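Local structure of putative TetR-family transcriptional regulator (Syntrophomonas wolfei subsp. wolfei, 3LWJ) at residues R13-L18 and T48-F53; Y30-I35 and V54-L60; Y86-I90 and H190-A194; K93-E98 and M182-L187. The protein probably binds DNA through an N-terminal helix-turn-helix domain and acts as a transcriptional regulator of the TetR family. All blocks are in the same frame, centred on the assembly; numbering follows the deposited sequence.

Contact 1 of 4, residues R13-L18 and T48-F53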
# COMPACT_ATOMS: atom_id res chain seq x y z
N ARG A 13 -12.38 -27.20 -15.34
CA ARG A 13 -13.56 -26.57 -14.76
C ARG A 13 -13.27 -25.55 -13.68
O ARG A 13 -13.86 -24.47 -13.69
CB ARG A 13 -14.46 -27.60 -14.14
CG ARG A 13 -15.20 -28.40 -15.11
CD ARG A 13 -16.02 -29.34 -14.31
NE ARG A 13 -16.87 -30.16 -15.12
CZ ARG A 13 -17.71 -31.06 -14.61
NH1 ARG A 13 -17.81 -31.24 -13.30
NH2 ARG A 13 -18.45 -31.76 -15.43
N ARG A 14 -12.43 -25.93 -12.70
CA ARG A 14 -11.96 -24.99 -11.67
C ARG A 14 -11.41 -23.74 -12.36
O ARG A 14 -11.77 -22.62 -12.02
CB ARG A 14 -10.87 -25.64 -10.78
CG ARG A 14 -10.44 -24.81 -9.56
CD ARG A 14 -9.17 -25.39 -8.93
NE ARG A 14 -8.52 -24.51 -7.95
CZ ARG A 14 -7.49 -23.68 -8.19
NH1 ARG A 14 -6.93 -23.55 -9.37
NH2 ARG A 14 -7.01 -22.97 -7.19
N GLN A 15 -10.56 -23.96 -13.35
CA GLN A 15 -9.98 -22.86 -14.14
C GLN A 15 -11.02 -22.04 -14.90
O GLN A 15 -10.88 -20.81 -15.01
CB GLN A 15 -8.95 -23.38 -15.15
CG GLN A 15 -8.11 -22.25 -15.77
CD GLN A 15 -7.40 -21.45 -14.72
OE1 GLN A 15 -6.74 -22.03 -13.87
NE2 GLN A 15 -7.58 -20.13 -14.73
N LYS A 16 -12.01 -22.69 -15.50
CA LYS A 16 -13.00 -21.92 -16.23
C LYS A 16 -13.71 -20.98 -15.27
O LYS A 16 -13.95 -19.83 -15.61
CB LYS A 16 -14.03 -22.82 -16.94
CG LYS A 16 -14.76 -22.05 -18.04
CD LYS A 16 -15.94 -22.79 -18.63
CE LYS A 16 -16.58 -21.97 -19.74
NZ LYS A 16 -17.98 -22.39 -20.04
N ILE A 17 -14.06 -21.47 -14.07
CA ILE A 17 -14.83 -20.64 -13.11
C ILE A 17 -13.98 -19.43 -12.66
O ILE A 17 -14.48 -18.31 -12.59
CB ILE A 17 -15.36 -21.46 -11.89
CG1 ILE A 17 -16.30 -22.60 -12.33
CG2 ILE A 17 -16.14 -20.57 -10.94
CD1 ILE A 17 -16.46 -23.70 -11.26
N LEU A 18 -12.69 -19.67 -12.41
CA LEU A 18 -11.74 -18.61 -12.02
C LEU A 18 -11.54 -17.55 -13.11
O LEU A 18 -11.53 -16.36 -12.82
CB LEU A 18 -10.40 -19.21 -11.58
CG LEU A 18 -10.43 -20.16 -10.38
CD1 LEU A 18 -9.05 -20.74 -10.11
CD2 LEU A 18 -11.00 -19.48 -9.11
N THR A 48 -22.52 -28.25 -9.63
CA THR A 48 -21.07 -28.48 -9.84
C THR A 48 -20.21 -27.33 -9.31
O THR A 48 -19.15 -27.55 -8.71
CB THR A 48 -20.70 -28.64 -11.33
OG1 THR A 48 -21.62 -29.55 -11.96
CG2 THR A 48 -19.27 -29.15 -11.48
N PHE A 49 -20.66 -26.11 -9.56
CA PHE A 49 -20.01 -24.92 -9.00
C PHE A 49 -19.70 -25.12 -7.50
O PHE A 49 -18.59 -24.82 -7.04
CB PHE A 49 -20.88 -23.68 -9.19
CG PHE A 49 -20.30 -22.44 -8.59
CD1 PHE A 49 -19.41 -21.65 -9.31
CD2 PHE A 49 -20.62 -22.07 -7.28
CE1 PHE A 49 -18.86 -20.51 -8.75
CE2 PHE A 49 -20.07 -20.92 -6.70
CZ PHE A 49 -19.18 -20.14 -7.44
N TYR A 50 -20.69 -25.62 -6.75
CA TYR A 50 -20.56 -25.81 -5.30
C TYR A 50 -19.65 -26.98 -4.86
O TYR A 50 -19.29 -27.07 -3.67
CB TYR A 50 -21.94 -25.95 -4.66
CG TYR A 50 -22.70 -24.65 -4.54
CD1 TYR A 50 -22.26 -23.65 -3.67
CD2 TYR A 50 -23.87 -24.44 -5.26
CE1 TYR A 50 -22.96 -22.46 -3.54
CE2 TYR A 50 -24.58 -23.25 -5.13
CZ TYR A 50 -24.12 -22.27 -4.28
OH TYR A 50 -24.83 -21.11 -4.16
N ASN A 51 -19.28 -27.85 -5.80
CA ASN A 51 -18.23 -28.84 -5.54
C ASN A 51 -16.89 -28.16 -5.36
O ASN A 51 -16.02 -28.71 -4.70
CB ASN A 51 -18.14 -29.89 -6.67
CG ASN A 51 -19.32 -30.85 -6.69
OD1 ASN A 51 -19.98 -31.08 -5.68
ND2 ASN A 51 -19.58 -31.45 -7.86
N TYR A 52 -16.74 -26.95 -5.93
CA TYR A 52 -15.50 -26.16 -5.87
C TYR A 52 -15.54 -24.94 -4.91
O TYR A 52 -14.58 -24.70 -4.16
CB TYR A 52 -15.11 -25.65 -7.29
CG TYR A 52 -15.00 -26.74 -8.34
CD1 TYR A 52 -13.80 -27.42 -8.56
CD2 TYR A 52 -16.10 -27.08 -9.13
CE1 TYR A 52 -13.71 -28.42 -9.53
CE2 TYR A 52 -16.03 -28.07 -10.09
CZ TYR A 52 -14.83 -28.74 -10.28
OH TYR A 52 -14.79 -29.71 -11.25
N PHE A 53 -16.65 -24.19 -4.95
CA PHE A 53 -16.75 -22.90 -4.24
C PHE A 53 -18.12 -22.69 -3.57
O PHE A 53 -19.17 -23.06 -4.13
CB PHE A 53 -16.48 -21.72 -5.18
CG PHE A 53 -15.24 -21.88 -6.03
CD1 PHE A 53 -13.98 -21.85 -5.45
CD2 PHE A 53 -15.34 -22.06 -7.41
CE1 PHE A 53 -12.84 -22.00 -6.24
CE2 PHE A 53 -14.21 -22.22 -8.20
CZ PHE A 53 -12.95 -22.18 -7.62
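Ile17 of helix 10-28 projects into the angle between three aromatic rings, Phe49, Tyr52 and Phe53, carried by the segment 48-53. The two short helical segments cross almost perpendicularly, at -93°, with axes 10.6 Å apart, a gap that large rings can fill. The branched isoleucine divides its contacts: CG2, anti to the backbone N (chi1 of CG1 -60°), meets the edge of the Phe49 ring, 3.5 Å from CE1, and also lies 3.7 Å from Phe53 CE2, while the Ile17 side chain as a whole crosses Tyr52 at about a right angle, CD1 ending 4.0 Å from CD2 of the tyrosine. Leu18 crosses Phe53 as steeply, its CD2 3.6 Å from CZ. Tyr52 stands between this core and the surface. Its ring passes Ile17 CD1 and Arg14 CB, and the hydroxyl ends against the aliphatic part of Arg13, OH lying 3.3 Å from CD, with the guanidinium plane turned 75° from the ring. Arg14 lends its methylenes to Tyr52 and Phe53 and takes its charge elsewhere, into a salt bridge with Asp66. Were Tyr52 cut back to alanine, a gap would probably open beside Ile17 CD1 and the Arg13 methylenes would lose their neighbour. Helix 46-52 is the second helix of the predicted helix-turn-helix, the recognition helix in this family. No hydrogen bond joins the segments, so its seat on the first helix rests on shape and apolar burial, with the arginine charges kept to the margin.

Contact 2 of 4, residues Y30-I35 and V54-L60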
# COMPACT_ATOMS: atom_id res chain seq x y z
N TYR A 30 -16.03 -6.17 -8.25
CA TYR A 30 -16.07 -7.33 -7.35
C TYR A 30 -17.37 -7.45 -6.53
O TYR A 30 -17.96 -8.52 -6.43
CB TYR A 30 -14.84 -7.32 -6.40
CG TYR A 30 -14.85 -8.49 -5.45
CD1 TYR A 30 -14.22 -9.68 -5.78
CD2 TYR A 30 -15.55 -8.43 -4.24
CE1 TYR A 30 -14.26 -10.78 -4.93
CE2 TYR A 30 -15.59 -9.52 -3.37
CZ TYR A 30 -14.95 -10.70 -3.74
OH TYR A 30 -14.95 -11.81 -2.90
N TYR A 31 -17.83 -6.34 -5.96
CA TYR A 31 -19.03 -6.34 -5.11
C TYR A 31 -20.33 -6.43 -5.89
O TYR A 31 -21.30 -7.10 -5.42
CB TYR A 31 -19.02 -5.13 -4.19
CG TYR A 31 -17.95 -5.29 -3.14
CD1 TYR A 31 -18.10 -6.25 -2.13
CD2 TYR A 31 -16.78 -4.56 -3.19
CE1 TYR A 31 -17.15 -6.43 -1.17
CE2 TYR A 31 -15.79 -4.75 -2.24
CZ TYR A 31 -15.98 -5.68 -1.23
OH TYR A 31 -15.00 -5.87 -0.27
N ASN A 32 -20.35 -5.80 -7.06
CA ASN A 32 -21.49 -5.90 -7.99
C ASN A 32 -21.63 -7.25 -8.69
O ASN A 32 -22.66 -7.51 -9.27
CB ASN A 32 -21.39 -4.83 -9.10
CG ASN A 32 -21.39 -3.39 -8.56
OD1 ASN A 32 -22.17 -3.05 -7.68
ND2 ASN A 32 -20.52 -2.55 -9.10
N THR A 33 -20.59 -8.08 -8.70
CA THR A 33 -20.68 -9.43 -9.29
C THR A 33 -21.32 -10.44 -8.30
O THR A 33 -20.87 -10.54 -7.16
CB THR A 33 -19.31 -9.99 -9.67
OG1 THR A 33 -18.66 -9.06 -10.54
CG2 THR A 33 -19.42 -11.39 -10.35
N SER A 34 -22.34 -11.18 -8.74
CA SER A 34 -22.91 -12.27 -7.93
C SER A 34 -22.46 -13.69 -8.35
O SER A 34 -22.00 -13.91 -9.48
CB SER A 34 -24.43 -12.22 -7.99
OG SER A 34 -24.88 -12.51 -9.31
N ILE A 35 -22.64 -14.65 -7.43
CA ILE A 35 -22.36 -16.06 -7.72
C ILE A 35 -23.22 -16.48 -8.91
O ILE A 35 -22.77 -17.26 -9.74
CB ILE A 35 -22.66 -17.00 -6.52
CG1 ILE A 35 -21.78 -16.66 -5.32
CG2 ILE A 35 -22.42 -18.46 -6.89
CD1 ILE A 35 -22.49 -16.80 -4.00
N VAL A 54 -18.08 -22.07 -2.40
CA VAL A 54 -19.31 -21.81 -1.64
C VAL A 54 -19.83 -20.38 -1.91
O VAL A 54 -21.04 -20.14 -1.84
CB VAL A 54 -19.12 -22.07 -0.11
CG1 VAL A 54 -20.47 -22.31 0.55
CG2 VAL A 54 -18.21 -23.28 0.15
N ASP A 55 -18.93 -19.46 -2.26
CA ASP A 55 -19.27 -18.04 -2.55
C ASP A 55 -18.12 -17.28 -3.30
O ASP A 55 -17.15 -17.90 -3.71
CB ASP A 55 -19.72 -17.32 -1.26
CG ASP A 55 -18.59 -17.02 -0.30
OD1 ASP A 55 -17.40 -17.09 -0.67
OD2 ASP A 55 -18.92 -16.65 0.86
N LYS A 56 -18.24 -15.95 -3.48
CA LYS A 56 -17.18 -15.16 -4.17
C LYS A 56 -15.84 -15.16 -3.44
O LYS A 56 -14.77 -15.14 -4.06
CB LYS A 56 -17.59 -13.70 -4.36
CG LYS A 56 -18.45 -13.39 -5.53
CD LYS A 56 -18.59 -11.87 -5.68
CE LYS A 56 -19.39 -11.24 -4.54
NZ LYS A 56 -19.63 -9.79 -4.68
N GLU A 57 -15.90 -15.12 -2.11
CA GLU A 57 -14.70 -15.05 -1.32
C GLU A 57 -13.88 -16.33 -1.45
O GLU A 57 -12.65 -16.29 -1.39
CB GLU A 57 -15.01 -14.75 0.14
CG GLU A 57 -15.41 -13.29 0.37
CD GLU A 57 -16.73 -12.92 -0.29
OE1 GLU A 57 -17.72 -13.66 -0.10
OE2 GLU A 57 -16.79 -11.90 -1.02
N ASP A 58 -14.55 -17.46 -1.63
CA ASP A 58 -13.86 -18.71 -1.91
C ASP A 58 -13.13 -18.59 -3.25
O ASP A 58 -12.04 -19.11 -3.41
CB ASP A 58 -14.83 -19.90 -1.92
CG ASP A 58 -15.26 -20.32 -0.51
OD1 ASP A 58 -14.40 -20.38 0.39
OD2 ASP A 58 -16.46 -20.59 -0.31
N ILE A 59 -13.75 -17.89 -4.20
CA ILE A 59 -13.12 -17.73 -5.52
C ILE A 59 -11.87 -16.83 -5.42
O ILE A 59 -10.79 -17.20 -5.89
CB ILE A 59 -14.12 -17.23 -6.60
CG1 ILE A 59 -15.07 -18.37 -6.99
CG2 ILE A 59 -13.37 -16.77 -7.84
CD1 ILE A 59 -16.32 -17.94 -7.66
N LEU A 60 -12.02 -15.70 -4.73
CA LEU A 60 -10.93 -14.77 -4.50
C LEU A 60 -9.78 -15.49 -3.78
O LEU A 60 -8.64 -15.36 -4.22
CB LEU A 60 -11.42 -13.52 -3.72
CG LEU A 60 -10.41 -12.39 -3.48
CD1 LEU A 60 -9.93 -11.82 -4.79
CD2 LEU A 60 -10.92 -11.25 -2.57
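Tyr30 and Lys56 lie alongside each other, running in opposite senses, where the loop leading into the predicted helix-turn-helix meets the start of helix 56-79, whose N-cap Asp55 forms a capping box with Asp58. This is the tight half of the contact. Lys56 CD lies over one face of the Tyr30 ring, toward its rim, and the bend of the lysine chain at chi3 (-68°) turns the ammonium back to the loop carbonyls. NZ donates to Tyr30 O at 2.7 Å and to Thr33 O at 2.9 Å; the second bond lies in the carbonyl plane with a C=O...N angle of 160°, the first is tilted out of its plane. Lysine suits the place because its long chain packs on the ring while its charged end ties two loop carbonyls together. The tyrosine hydroxyl gives its proton to Glu57 OE2, 2.6 Å away, coming from above the carboxylate plane, and Leu60 approaches the ring obliquely, its CD2 4.1 Å from Tyr30 CE1. Ile120 of helix 118-144 packs on both Tyr30 and Glu57, so the loop, helix 56-79 and the larger helical body come together here. Toward Ile35 and Val54 the contact is looser and partly open to solvent: Ile35 meets mainly backbone, its CD1 3.7 Å from Asp55 CA, while Val54 points away from the loop. Beside this sparse edge the firmer bond of the cap runs from Asp58 N to Asp55 OD1, 3.0 Å, nearly along the carboxylate C-O bond.

Contact 3 of 4, residues Y86-I90 and H190-A194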
# COMPACT_ATOMS: atom_id res chain seq x y z
N TYR A 86 22.92 -11.78 -3.02
CA TYR A 86 22.66 -10.41 -3.48
C TYR A 86 22.04 -10.39 -4.86
O TYR A 86 21.12 -9.61 -5.13
CB TYR A 86 23.94 -9.54 -3.50
CG TYR A 86 23.66 -8.17 -4.10
CD1 TYR A 86 22.97 -7.20 -3.37
CD2 TYR A 86 24.00 -7.87 -5.41
CE1 TYR A 86 22.67 -5.97 -3.91
CE2 TYR A 86 23.71 -6.63 -5.96
CZ TYR A 86 23.05 -5.68 -5.19
OH TYR A 86 22.75 -4.46 -5.73
N GLU A 87 22.58 -11.20 -5.77
CA GLU A 87 21.98 -11.33 -7.09
C GLU A 87 20.54 -11.76 -6.95
O GLU A 87 19.65 -11.20 -7.62
CB GLU A 87 22.73 -12.33 -7.96
CG GLU A 87 22.34 -12.25 -9.42
CD GLU A 87 22.98 -11.09 -10.16
OE1 GLU A 87 24.08 -10.64 -9.80
OE2 GLU A 87 22.38 -10.63 -11.13
N ARG A 88 20.30 -12.74 -6.08
CA ARG A 88 18.94 -13.19 -5.79
C ARG A 88 18.03 -12.06 -5.25
O ARG A 88 16.86 -11.93 -5.63
CB ARG A 88 18.96 -14.30 -4.75
CG ARG A 88 19.57 -15.64 -5.17
CD ARG A 88 19.45 -16.62 -4.03
NE ARG A 88 19.88 -17.98 -4.39
CZ ARG A 88 19.64 -19.05 -3.65
NH1 ARG A 88 18.97 -18.96 -2.51
NH2 ARG A 88 20.08 -20.23 -4.06
N PHE A 89 18.59 -11.25 -4.35
CA PHE A 89 17.85 -10.18 -3.67
C PHE A 89 17.24 -9.23 -4.67
O PHE A 89 16.05 -8.90 -4.59
CB PHE A 89 18.78 -9.43 -2.71
CG PHE A 89 18.09 -8.45 -1.82
CD1 PHE A 89 17.21 -8.89 -0.85
CD2 PHE A 89 18.32 -7.08 -1.96
CE1 PHE A 89 16.57 -8.00 -0.04
CE2 PHE A 89 17.68 -6.18 -1.13
CZ PHE A 89 16.80 -6.64 -0.17
N ILE A 90 18.04 -8.81 -5.63
CA ILE A 90 17.57 -7.92 -6.67
C ILE A 90 16.67 -8.63 -7.66
O ILE A 90 15.54 -8.18 -7.90
CB ILE A 90 18.70 -7.29 -7.47
CG1 ILE A 90 19.65 -6.56 -6.52
CG2 ILE A 90 18.13 -6.36 -8.46
CD1 ILE A 90 18.96 -5.60 -5.54
N HIS A 190 15.50 -1.59 -3.82
CA HIS A 190 16.15 -2.77 -3.20
C HIS A 190 17.67 -2.69 -3.25
O HIS A 190 18.36 -3.10 -2.30
CB HIS A 190 15.65 -4.08 -3.81
CG HIS A 190 14.25 -4.39 -3.41
ND1 HIS A 190 13.16 -3.97 -4.14
CD2 HIS A 190 13.75 -5.05 -2.34
CE1 HIS A 190 12.05 -4.38 -3.54
NE2 HIS A 190 12.38 -5.03 -2.45
N LYS A 191 18.21 -2.07 -4.31
CA LYS A 191 19.64 -1.79 -4.40
C LYS A 191 20.09 -0.88 -3.27
O LYS A 191 21.04 -1.18 -2.55
CB LYS A 191 20.03 -1.20 -5.75
CG LYS A 191 21.52 -0.70 -5.82
CD LYS A 191 21.75 0.44 -6.86
CE LYS A 191 20.96 1.76 -6.57
NZ LYS A 191 21.33 2.46 -5.30
N THR A 192 19.40 0.24 -3.12
CA THR A 192 19.72 1.17 -2.04
C THR A 192 19.55 0.55 -0.66
O THR A 192 20.35 0.80 0.26
CB THR A 192 18.87 2.42 -2.12
OG1 THR A 192 19.11 3.08 -3.37
CG2 THR A 192 19.22 3.38 -1.01
N LEU A 193 18.49 -0.23 -0.48
CA LEU A 193 18.27 -0.94 0.80
C LEU A 193 19.44 -1.85 1.16
O LEU A 193 19.87 -1.92 2.34
CB LEU A 193 16.94 -1.75 0.76
CG LEU A 193 16.61 -2.75 1.86
CD1 LEU A 193 16.63 -2.03 3.18
CD2 LEU A 193 15.23 -3.52 1.61
N ALA A 194 19.93 -2.55 0.15
CA ALA A 194 21.08 -3.45 0.24
C ALA A 194 22.38 -2.73 0.62
O ALA A 194 23.07 -3.13 1.57
CB ALA A 194 21.26 -4.17 -1.10
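Phe89 lays its ring across the start of the 190-194 segment, with the edge of the His190 imidazole turned toward its face in an offset edge-to-face pair. The centroids are 5.7 Å apart and the planes 75° from each other. The edge of the phenylalanine is occupied too: CE2 comes within 3.4 Å of His190 O, and CZ lies 3.9 Å from Leu193 CD2, both near the ring plane. A chi1 of -172°, which sets CG opposite the amide nitrogen, carries the ring across to helix 179-195. His190 stays in its rotation through a bond from ND1 to Val186 O one turn back, which lets a polar ring serve within a largely apolar layer. Tyr86, one turn before Ile90, meets Ala194 with its ring edge, CE1 standing 3.6 Å from CB. The small alanine suits this place, since the methyl group fits between Tyr86 and Phe89. Ile90 CD1 reaches the backbone at the other end, 3.8 Å from Lys191 N. The second subunit takes part as well: its Leu198 packs on Tyr86, its Leu197 on Phe89, and its backbone is hydrogen-bonded to that of Leu193 and Ala194. The segments run roughly antiparallel, at 143° with axes 10.4 Å apart. This is antiparallel helix packing in the all-helical C-terminal domain of a TetR-type regulator, at a place where helix 179-195 also meets the partner subunit, as in the dimers of this family.

Contact 4 of 4, residues K93-E98 and M182-L187. With EDO (1,2-ethanediol), chain B.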
# COMPACT_ATOMS: atom_id res chain seq x y z
N LYS A 93 13.02 -9.59 -7.18
CA LYS A 93 12.02 -8.50 -7.18
C LYS A 93 11.55 -8.29 -8.61
O LYS A 93 10.36 -8.24 -8.88
CB LYS A 93 12.60 -7.24 -6.56
CG LYS A 93 13.21 -7.41 -5.18
CD LYS A 93 12.28 -8.08 -4.20
CE LYS A 93 13.04 -8.44 -2.95
NZ LYS A 93 13.90 -9.67 -3.10
N ARG A 94 12.47 -8.28 -9.57
CA ARG A 94 12.06 -8.25 -10.96
C ARG A 94 11.15 -9.44 -11.33
O ARG A 94 10.08 -9.24 -11.92
CB ARG A 94 13.25 -8.16 -11.90
CG ARG A 94 12.88 -8.42 -13.32
CD ARG A 94 13.79 -7.77 -14.37
NE ARG A 94 15.21 -7.72 -14.01
CZ ARG A 94 16.00 -6.68 -14.26
NH1 ARG A 94 15.50 -5.60 -14.86
NH2 ARG A 94 17.30 -6.72 -13.93
N LEU A 95 11.56 -10.66 -10.99
CA LEU A 95 10.69 -11.82 -11.19
C LEU A 95 9.31 -11.61 -10.64
O LEU A 95 8.34 -11.94 -11.31
CB LEU A 95 11.22 -13.11 -10.53
CG LEU A 95 12.22 -13.91 -11.30
CD1 LEU A 95 12.60 -15.15 -10.49
CD2 LEU A 95 11.67 -14.27 -12.69
N THR A 96 9.21 -11.13 -9.39
CA THR A 96 7.91 -10.97 -8.77
C THR A 96 7.11 -9.98 -9.58
O THR A 96 5.93 -10.21 -9.86
CB THR A 96 7.99 -10.47 -7.31
OG1 THR A 96 8.74 -11.39 -6.53
CG2 THR A 96 6.60 -10.29 -6.75
N MSE A 97 7.74 -8.87 -9.95
CA MSE A 97 7.04 -7.80 -10.68
C MSE A 97 6.55 -8.37 -12.04
O MSE A 97 5.46 -8.02 -12.53
CB MSE A 97 7.91 -6.52 -10.89
CG MSE A 97 8.12 -5.45 -9.66
SE MSE A 97 6.82 -5.71 -8.23
CE MSE A 97 5.53 -4.32 -8.69
N GLU A 98 7.32 -9.27 -12.64
CA GLU A 98 6.88 -9.90 -13.91
C GLU A 98 5.68 -10.85 -13.70
O GLU A 98 4.82 -10.95 -14.56
CB GLU A 98 8.01 -10.66 -14.63
CG GLU A 98 9.25 -9.83 -15.07
CD GLU A 98 9.06 -8.95 -16.32
OE1 GLU A 98 7.95 -8.95 -16.93
OE2 GLU A 98 10.05 -8.25 -16.69
N MSE A 182 7.92 1.06 -13.13
CA MSE A 182 7.57 0.35 -11.90
C MSE A 182 8.66 -0.64 -11.56
O MSE A 182 9.09 -0.74 -10.42
CB MSE A 182 6.26 -0.40 -12.08
CG MSE A 182 5.96 -1.46 -11.03
SE MSE A 182 4.41 -2.59 -11.50
CE MSE A 182 5.18 -3.63 -12.95
N ILE A 183 9.11 -1.37 -12.57
CA ILE A 183 10.16 -2.35 -12.36
C ILE A 183 11.43 -1.61 -11.89
O ILE A 183 12.01 -1.98 -10.85
CB ILE A 183 10.39 -3.21 -13.63
CG1 ILE A 183 9.15 -4.08 -13.89
CG2 ILE A 183 11.65 -4.07 -13.48
CD1 ILE A 183 9.16 -4.79 -15.30
N GLU A 184 11.80 -0.53 -12.60
CA GLU A 184 13.02 0.25 -12.25
C GLU A 184 12.97 0.78 -10.82
O GLU A 184 13.94 0.68 -10.08
CB GLU A 184 13.27 1.41 -13.23
CG GLU A 184 14.39 2.37 -12.81
N MSE A 185 11.82 1.34 -10.43
CA MSE A 185 11.67 1.89 -9.08
C MSE A 185 11.93 0.82 -8.04
O MSE A 185 12.65 1.05 -7.06
CB MSE A 185 10.24 2.40 -8.89
CG MSE A 185 9.90 2.90 -7.47
SE MSE A 185 8.05 3.40 -7.38
CE MSE A 185 8.20 4.93 -8.53
N VAL A 186 11.29 -0.33 -8.23
CA VAL A 186 11.37 -1.38 -7.27
C VAL A 186 12.81 -1.88 -7.17
O VAL A 186 13.32 -2.07 -6.08
CB VAL A 186 10.37 -2.49 -7.60
CG1 VAL A 186 10.66 -3.69 -6.79
CG2 VAL A 186 8.87 -2.02 -7.36
N LEU A 187 13.48 -2.06 -8.29
CA LEU A 187 14.88 -2.55 -8.26
C LEU A 187 15.82 -1.53 -7.67
O LEU A 187 16.74 -1.86 -6.94
CB LEU A 187 15.37 -2.90 -9.67
CG LEU A 187 14.55 -3.95 -10.43
CD1 LEU A 187 15.13 -4.13 -11.88
CD2 LEU A 187 14.47 -5.22 -9.65
C1 EDO B . 12.49 -12.74 -0.27
O1 EDO B . 12.51 -13.59 -1.44
C2 EDO B . 13.01 -11.30 -0.35
O2 EDO B . 14.41 -11.16 -0.66
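The guanidinium of Arg94 carries Leu187 CD1 over one face, 3.3 Å from NH1 and displaced toward the rim, while Ile183 CG2 approaches it obliquely. A bend at chi3 (36°) folds the arginine over the leucine, and its NH2 forms a salt bridge with Glu91, so the flat group keeps its charge paired. One turn on, along the same flank, the Glu98 side chain crosses that of Ile183 at about a right angle, OE2 being 3.8 Å from CD1, with OE1 in a salt bridge to Lys179. Deeper than this charged flank lies the buried centre. Selenomethionine Met97 curls so that CE touches SE of selenomethionine Met182 at 3.5 Å, and its CG is 4.2 Å from Val186 CG2. The flexible, unbranched methionine chain suits a gap between helices running nearly antiparallel, at 149°, with axes 9.7 Å apart. Lys93 shares only its base with the contact: CB is 4.1 Å from both Val186 CG1 and Leu187 CD2. NZ turns away and donates to Phe89 O and, weakly, to an ethanediol O2 2.9 Å away, probably from the crystallisation liquor. A glycine at Lys93 would probably open a gap beside Val186 and Leu187 and leave Phe89 O without this donor. With no hydrogen bond between the segments, cohesion here is apolar; the Arg94-Glu91 pair stays on one helix, whereas Glu98-Lys179 ties the two together.

The four contacts fall into two groups on opposite sides of the chain's centre. Contacts 1 and 2, centred 12 Å apart, alternate along the sequence and touch through Phe49, Phe53, Leu18, Ile35 and Ile59, so the helices of the predicted DNA-binding domain share one small core. Contacts 3 and 4, with centres 11 Å apart, are successive stations on the same pair, helix 85-102 and helix 179-195, contact 4 being nested within the chain loop closed by contact 3. The groups follow in series; contacts 1 and 3 are about 40 Å apart between centres. Helix 56-79 leads from the first group toward the second, consistent with the two-domain plan of TetR regulators.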